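Local coordinates for protein aminoglycoside-O-phosphotransferase VIII (Streptomyces rimosus, PDB 4H05) that probably transfers the gamma-phosphate of ATP to the 3'-hydroxyl of aminoglycoside antibiotics, as a magnesium-dependent kinase of the aminoglycoside phosphotransferase family that confers antibiotic resistance, at residues A[248-251]-A[252-256]; A[167-170]-A[171-175]; A[197-200]-A[201-204]; A[186-189]-A[190-193]. One frame throughout, in Å; residues are numbered along the deposited sequence. Where two conformers were deposited one is given.

Interaction 1: A[248-251]-A[252-256]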
# COMPACT_ATOMS: atom_id res chain seq x y z
N ARG A 248 -3.65 19.37 -8.19
CA ARG A 248 -2.91 20.69 -8.23
C ARG A 248 -1.55 20.58 -7.56
O ARG A 248 -0.57 20.96 -8.14
CB ARG A 248 -3.75 21.75 -7.49
CG ARG A 248 -3.17 23.21 -7.42
CD ARG A 248 -4.22 24.17 -6.82
NE ARG A 248 -5.56 23.74 -7.27
CZ ARG A 248 -6.55 23.26 -6.51
NH1 ARG A 248 -6.46 23.19 -5.18
NH2 ARG A 248 -7.68 22.88 -7.10
N GLU A 249 -1.51 20.03 -6.33
CA GLU A 249 -0.24 19.80 -5.63
C GLU A 249 0.67 18.82 -6.36
O GLU A 249 1.85 19.10 -6.58
CB GLU A 249 -0.50 19.34 -4.18
CG GLU A 249 0.75 18.93 -3.36
CD GLU A 249 1.79 20.03 -3.22
OE1 GLU A 249 1.32 21.20 -3.32
OE2 GLU A 249 3.05 19.72 -3.07
N TYR A 250 0.15 17.68 -6.81
CA TYR A 250 1.07 16.77 -7.50
C TYR A 250 1.64 17.43 -8.73
O TYR A 250 2.84 17.35 -8.99
CB TYR A 250 0.37 15.50 -7.91
CG TYR A 250 1.35 14.49 -8.42
CD1 TYR A 250 2.04 13.68 -7.56
CD2 TYR A 250 1.63 14.40 -9.76
CE1 TYR A 250 2.91 12.71 -8.03
CE2 TYR A 250 2.51 13.44 -10.25
CZ TYR A 250 3.14 12.58 -9.39
OH TYR A 250 4.05 11.70 -9.89
N GLY A 251 0.80 18.13 -9.50
CA GLY A 251 1.31 18.92 -10.64
C GLY A 251 2.46 19.91 -10.41
O GLY A 251 3.15 20.28 -11.34
N ARG A 252 2.75 20.31 -9.18
CA ARG A 252 3.85 21.28 -8.97
C ARG A 252 5.34 21.05 -9.44
O ARG A 252 5.75 21.78 -10.33
CB ARG A 252 3.81 21.81 -7.56
CG ARG A 252 2.58 22.70 -7.28
CD ARG A 252 2.53 23.16 -5.80
NE ARG A 252 3.87 23.45 -5.25
CZ ARG A 252 4.21 23.49 -3.95
NH1 ARG A 252 3.31 23.28 -2.99
NH2 ARG A 252 5.48 23.75 -3.61
N GLY A 253 6.13 20.04 -9.04
CA GLY A 253 5.75 18.64 -8.85
C GLY A 253 6.17 17.88 -10.13
O GLY A 253 7.32 17.37 -10.25
N TRP A 254 5.27 17.88 -11.10
CA TRP A 254 5.47 17.16 -12.35
C TRP A 254 4.62 17.81 -13.39
O TRP A 254 3.40 17.88 -13.26
CB TRP A 254 5.10 15.72 -12.11
CG TRP A 254 5.11 14.85 -13.32
CD1 TRP A 254 6.20 14.29 -13.99
CD2 TRP A 254 3.92 14.30 -13.97
NE1 TRP A 254 5.78 13.52 -15.02
CE2 TRP A 254 4.41 13.47 -15.06
CE3 TRP A 254 2.55 14.40 -13.76
CZ2 TRP A 254 3.54 12.79 -15.90
CZ3 TRP A 254 1.70 13.74 -14.61
CH2 TRP A 254 2.18 12.95 -15.66
N ASP A 255 5.28 18.33 -14.42
CA ASP A 255 4.64 19.14 -15.47
C ASP A 255 3.69 18.32 -16.42
O ASP A 255 2.79 18.91 -17.03
CB ASP A 255 5.73 19.86 -16.29
CG ASP A 255 6.75 18.87 -16.90
OD1 ASP A 255 7.78 19.29 -17.47
OD2 ASP A 255 6.50 17.64 -16.79
N GLY A 256 3.89 17.00 -16.55
CA GLY A 256 2.88 16.15 -17.20
C GLY A 256 1.54 16.44 -16.49
O GLY A 256 1.55 17.05 -15.42
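E249 and R252, three residues apart where helix 240-251 runs out, form a salt bridge in which E249 OE1 lies 2.9 Å from R252 NH1. A bend at chi2 brings the E249 carboxylate round to the guanidinium. The hydrogen bond within the bridge is weak, bent to 130° at the hydrogen, and the carboxylate and guanidinium planes stand 86° apart, so the pair does not form a flat two-pronged bridge. OE2 of the same carboxylate lies over one face of the R252 guanidinium and makes its own salt bridge to R121 of helix 109-124.

Backbone bonds accompany it. R252 N donates to E249 O over 3.0 Å, and W254 N reaches G251 O in a weaker bond of 3.2 Å. Between them the peptide before G253 is cis, and G253 has positive phi; its CA directs a C-H at Y250 O, 3.2 Å away.

The apolar part of the contact joins two aromatic side chains. Y250 CE2 meets W254 CE3 at 3.6 Å, the tryptophan atom lying at the tyrosine edge, with the ring planes inclined at 63°. The Y250 hydroxyl hydrogen-bonds to H124 and R219, and R219 also makes a cation-pi contact with W254.

With one glutamate oxygen turned to R252 and the other to R121, the carboxylate probably offsets the charge of two arginines whose NH2 groups approach each other, and links this helix end electrostatically to helix 109-124.

Interaction 2: A[167-170]-A[171-175]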
# COMPACT_ATOMS: atom_id res chain seq x y z
N GLY A 167 -12.32 -14.18 -14.04
CA GLY A 167 -10.89 -13.90 -13.96
C GLY A 167 -10.27 -13.79 -15.36
O GLY A 167 -9.54 -12.86 -15.65
N GLU A 168 -10.62 -14.74 -16.21
CA GLU A 168 -10.06 -14.91 -17.55
C GLU A 168 -10.46 -13.74 -18.44
O GLU A 168 -9.68 -13.30 -19.27
CB GLU A 168 -10.57 -16.26 -18.18
CG GLU A 168 -9.90 -17.57 -17.69
CD GLU A 168 -10.23 -18.00 -16.25
OE1 GLU A 168 -11.23 -17.48 -15.66
OE2 GLU A 168 -9.49 -18.89 -15.70
N ARG A 169 -11.66 -13.24 -18.28
CA ARG A 169 -12.12 -11.98 -18.97
C ARG A 169 -11.42 -10.73 -18.41
O ARG A 169 -11.21 -9.75 -19.10
CB ARG A 169 -13.59 -11.80 -18.71
CG ARG A 169 -14.21 -10.47 -19.20
CD ARG A 169 -14.09 -10.31 -20.71
NE ARG A 169 -14.69 -9.07 -21.20
CZ ARG A 169 -14.03 -8.01 -21.65
NH1 ARG A 169 -12.69 -7.99 -21.67
NH2 ARG A 169 -14.69 -6.93 -22.07
N LEU A 170 -11.11 -10.77 -17.12
CA LEU A 170 -10.39 -9.64 -16.46
C LEU A 170 -8.99 -9.55 -17.07
O LEU A 170 -8.57 -8.53 -17.60
CB LEU A 170 -10.26 -9.91 -14.94
CG LEU A 170 -10.68 -8.86 -13.90
CD1 LEU A 170 -9.46 -8.68 -13.01
CD2 LEU A 170 -11.15 -7.53 -14.46
N LEU A 171 -8.32 -10.68 -17.08
CA LEU A 171 -7.01 -10.76 -17.65
C LEU A 171 -7.01 -10.44 -19.14
O LEU A 171 -6.06 -9.80 -19.60
CB LEU A 171 -6.42 -12.12 -17.35
CG LEU A 171 -5.03 -12.41 -17.85
CD1 LEU A 171 -4.10 -11.56 -16.97
CD2 LEU A 171 -4.78 -13.93 -17.76
N ALA A 172 -8.03 -10.87 -19.91
CA ALA A 172 -8.16 -10.39 -21.34
C ALA A 172 -8.15 -8.83 -21.36
O ALA A 172 -7.50 -8.20 -22.21
CB ALA A 172 -9.42 -10.94 -22.04
N GLU A 173 -8.88 -8.20 -20.44
CA GLU A 173 -9.04 -6.74 -20.52
C GLU A 173 -7.69 -6.11 -20.21
O GLU A 173 -7.22 -5.24 -20.88
CB GLU A 173 -10.17 -6.25 -19.60
CG GLU A 173 -10.57 -4.77 -19.76
CD GLU A 173 -11.09 -4.44 -21.13
OE1 GLU A 173 -11.53 -5.37 -21.80
OE2 GLU A 173 -11.01 -3.29 -21.59
N LEU A 174 -7.01 -6.68 -19.24
CA LEU A 174 -5.69 -6.17 -18.81
C LEU A 174 -4.64 -6.22 -19.92
O LEU A 174 -4.02 -5.20 -20.23
CB LEU A 174 -5.25 -7.02 -17.65
CG LEU A 174 -4.40 -6.55 -16.49
CD1 LEU A 174 -3.13 -7.30 -16.46
CD2 LEU A 174 -4.31 -5.04 -16.27
N GLU A 175 -4.49 -7.41 -20.53
CA GLU A 175 -3.60 -7.62 -21.71
C GLU A 175 -4.02 -6.69 -22.86
O GLU A 175 -3.18 -6.06 -23.52
CB GLU A 175 -3.57 -9.13 -22.12
CG GLU A 175 -2.65 -10.05 -21.28
CD GLU A 175 -3.02 -11.56 -21.36
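R169 and E173 carry matching bends one helical turn apart: each side chain sets out with CG trans to the backbone N and then folds at chi2, near 60° in both. Both side chains consequently run side by side in the same direction, and R169 NH1 meets E173 OE1 at 2.9 Å in a salt bridge. The N-H points fairly well at its acceptor, at 152°, and arrives at the anti lone pair of OE1, the one facing away from OE2. The oxygen sits at the guanidinium edge, 18° out of its plane. Meanwhile OE2 bridges to R176 further along the helix, and the R169 guanidinium makes a cation-pi contact with W165, so each partner has a second interaction.

Beneath this pair the main chain is regular alpha helix. L171 N, A172 N and L174 N donate to the carbonyls of G167, E168 and L170, four residues back in each case. The E173 amide donates to R169 O at 3.1 Å and also makes a weak second bond to L170 O.

The leucines take other sides of helix 167-177. L171 packs on A145 and V148 of helix 137-150, L170 meets L268 of helix 260-270, and L174 touches both of these helices, through A144 on the former and F265 and L268 on the latter.

Interaction 3: A[197-200]-A[201-204]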
# COMPACT_ATOMS: atom_id res chain seq x y z
N LEU A 197 -0.09 7.69 7.19
CA LEU A 197 -0.47 8.21 8.46
C LEU A 197 0.09 9.62 8.55
O LEU A 197 1.09 9.95 7.90
CB LEU A 197 0.09 7.33 9.57
CG LEU A 197 -0.71 6.06 9.94
CD1 LEU A 197 0.06 4.91 9.43
CD2 LEU A 197 -0.95 5.80 11.40
N LEU A 198 -0.57 10.44 9.32
CA LEU A 198 -0.19 11.79 9.41
C LEU A 198 -0.44 12.44 10.79
O LEU A 198 -1.22 11.98 11.63
CB LEU A 198 -0.85 12.61 8.29
CG LEU A 198 -1.72 12.34 7.09
CD1 LEU A 198 -1.18 13.08 5.87
CD2 LEU A 198 -2.14 10.88 6.85
N ASP A 199 0.27 13.52 11.03
CA ASP A 199 0.19 14.14 12.37
C ASP A 199 -1.23 14.76 12.47
O ASP A 199 -1.64 15.46 11.55
CB ASP A 199 1.31 15.18 12.47
CG ASP A 199 1.24 16.00 13.73
OD1 ASP A 199 2.06 15.76 14.60
OD2 ASP A 199 0.35 16.82 13.85
N PRO A 200 -1.99 14.51 13.54
CA PRO A 200 -3.37 15.08 13.57
C PRO A 200 -3.42 16.61 13.64
O PRO A 200 -4.42 17.22 13.23
CB PRO A 200 -4.05 14.45 14.80
CG PRO A 200 -3.08 13.43 15.33
CD PRO A 200 -1.77 13.47 14.57
N ARG A 201 -2.33 17.25 14.03
CA ARG A 201 -2.29 18.69 14.10
C ARG A 201 -1.80 19.31 12.84
O ARG A 201 -2.39 20.25 12.39
CB ARG A 201 -1.40 19.08 15.26
CG ARG A 201 -1.44 20.54 15.67
CD ARG A 201 -0.26 20.83 16.61
NE ARG A 201 0.35 22.01 16.06
CZ ARG A 201 1.63 22.20 15.75
NH1 ARG A 201 2.58 21.33 16.05
NH2 ARG A 201 1.97 23.37 15.20
N THR A 202 -0.72 18.82 12.22
CA THR A 202 -0.17 19.60 11.09
C THR A 202 -0.54 18.99 9.74
O THR A 202 -0.26 19.56 8.71
CB THR A 202 1.36 19.65 11.18
OG1 THR A 202 1.87 18.30 11.15
CG2 THR A 202 1.79 20.35 12.49
N CYS A 203 -1.10 17.77 9.75
CA CYS A 203 -1.17 16.95 8.51
C CYS A 203 0.23 16.63 7.89
O CYS A 203 0.31 16.24 6.71
CB CYS A 203 -2.10 17.59 7.46
SG CYS A 203 -3.78 17.86 8.10
N GLU A 204 1.34 16.76 8.64
CA GLU A 204 2.57 16.28 8.07
C GLU A 204 2.38 14.78 7.96
O GLU A 204 1.80 14.18 8.84
CB GLU A 204 3.77 16.54 8.94
CG GLU A 204 5.13 16.16 8.36
CD GLU A 204 6.27 16.75 9.19
OE1 GLU A 204 6.04 17.48 10.17
OE2 GLU A 204 7.42 16.52 8.88
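D199 OD2 receives two backbone amides of the turn that follows it, R201 N at 2.7 Å and T202 N at 2.8 Å. Both come to the anti side of this oxygen, but from opposite faces of the carboxylate plane, each 30° out of it, so the two N-H groups straddle the plane. The aspartate reaches them because its CG lies opposite the backbone N (chi1 173°), which carries the carboxylate over the turn.

Further bonds close the turn around this centre. C203 N donates to D199 O at 3.0 Å, and D199 N reaches E204 O at 2.8 Å. T202 OG1, held between its own N and carbonyl carbon (chi1 59°), accepts from E204 N at 3.0 Å, while T202 CG2 covers one face of the R201 guanidinium. L198 lays CB against E204 O and CD1 against C203 O; beyond them, L198 packs on A115 and C203 on V112 of helix 109-124.

The R201 N bond to D199 OD2 fits an Asx turn, extended by the T202 amide; the T202 OG1 bond is an ST turn, and together they shape the hairpin between antiparallel strands 196-198 and 205-208, the strand pair running between the predicted magnesium ligands N195 and D210.

Interaction 4: A[186-189]-A[190-193]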
# COMPACT_ATOMS: atom_id res chain seq x y z
N VAL A 186 9.82 5.58 -8.63
CA VAL A 186 9.70 4.70 -7.46
C VAL A 186 8.35 4.86 -6.87
O VAL A 186 8.06 5.97 -6.29
CB VAL A 186 10.77 4.99 -6.41
CG1 VAL A 186 10.56 4.08 -5.14
CG2 VAL A 186 12.16 4.84 -7.06
N CYS A 187 7.56 3.78 -7.00
CA CYS A 187 6.16 3.70 -6.54
C CYS A 187 5.97 2.90 -5.24
O CYS A 187 6.78 2.01 -4.92
CB CYS A 187 5.27 3.15 -7.65
SG CYS A 187 5.13 4.28 -9.10
N HIS A 188 4.98 3.31 -4.42
CA HIS A 188 4.54 2.51 -3.32
C HIS A 188 3.80 1.27 -3.79
O HIS A 188 4.05 0.17 -3.36
CB HIS A 188 3.62 3.36 -2.53
CG HIS A 188 3.08 2.68 -1.29
ND1 HIS A 188 1.94 1.93 -1.29
CD2 HIS A 188 3.55 2.68 -0.02
CE1 HIS A 188 1.72 1.51 -0.10
NE2 HIS A 188 2.70 1.95 0.70
N GLY A 189 2.80 1.47 -4.64
CA GLY A 189 2.07 0.40 -5.31
C GLY A 189 0.78 -0.05 -4.69
O GLY A 189 0.05 -0.88 -5.29
N ASP A 190 0.54 0.40 -3.45
CA ASP A 190 -0.80 0.35 -2.86
C ASP A 190 -1.04 1.66 -2.06
O ASP A 190 -1.35 1.63 -0.85
CB ASP A 190 -0.98 -0.90 -2.02
CG ASP A 190 -2.42 -1.11 -1.59
OD1 ASP A 190 -2.62 -1.93 -0.75
OD2 ASP A 190 -3.34 -0.41 -2.04
N LEU A 191 -0.98 2.79 -2.78
CA LEU A 191 -1.00 4.09 -2.16
C LEU A 191 -2.43 4.53 -1.95
O LEU A 191 -3.00 5.28 -2.73
CB LEU A 191 -0.27 5.12 -2.96
CG LEU A 191 -0.04 6.53 -2.39
CD1 LEU A 191 0.92 6.51 -1.24
CD2 LEU A 191 0.45 7.54 -3.46
N CYS A 192 -2.98 4.07 -0.86
CA CYS A 192 -4.32 4.33 -0.51
C CYS A 192 -4.20 5.07 0.81
O CYS A 192 -3.21 4.93 1.53
CB CYS A 192 -5.12 3.05 -0.39
SG CYS A 192 -4.31 1.71 0.49
N PRO A 193 -5.22 5.83 1.18
CA PRO A 193 -5.14 6.64 2.38
C PRO A 193 -4.94 5.79 3.66
O PRO A 193 -4.41 6.23 4.64
CB PRO A 193 -6.48 7.39 2.35
CG PRO A 193 -6.89 7.36 0.90
CD PRO A 193 -6.51 5.97 0.51
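H188 turns its ring back on its own chain, and the ring nitrogen ND1 accepts a hydrogen bond from the main-chain amide of D190, two residues on. D190 N lies 3.0 Å from ND1, with an angle of 149° at the hydrogen, and approaches the ring edge 18° out of its plane. A chi1 of -178° swings the imidazole out beside the H188 carbonyl carbon and toward this amide. At the far side of the ring, NE2 is hydrogen-bonded to the carbonyl of I209.

G189 has positive phi, which bends the chain between strand 184-187 and D190 and helps bring D190 N to the ring. D222 of helix 220-230 receives the amides of H188 and G189. After D190, L191 is the centre of an inverse gamma turn in which C192 N bonds weakly to D190 O at 2.9 Å; the same oxygen accepts from ND2 of N195, a predicted magnesium ligand.

D190 is the predicted proton acceptor, within the H-G-D motif of kinase-like phosphotransferases. Because ND1 accepts while NE2 faces a carbonyl, the ring probably carries its proton on NE2, and the histidine holds the probable catalytic loop beside I209, next to the predicted metal ligand D210.

From the N terminus onward the four contacts follow in series, none nested and none crossing. Interaction 2 comes first, spanning a turn within helix 167-177 among helices 137-150 and 260-270. Interaction 4 then leaves strand 184-187 for the probable catalytic loop, near the centre of the chain. Interaction 3 adjoins it in sequence, yet their centres are about 18 Å apart; it closes the hairpin into strand 205-208. Interaction 1 ends helix 240-251 and leads toward helix 260-270, the helix that packs on interaction 2. Interactions 1, 3 and 4 all touch helix 109-124, whereas interactions 2 and 3 lie on opposite sides of the chain's centre, about 39 Å between centres.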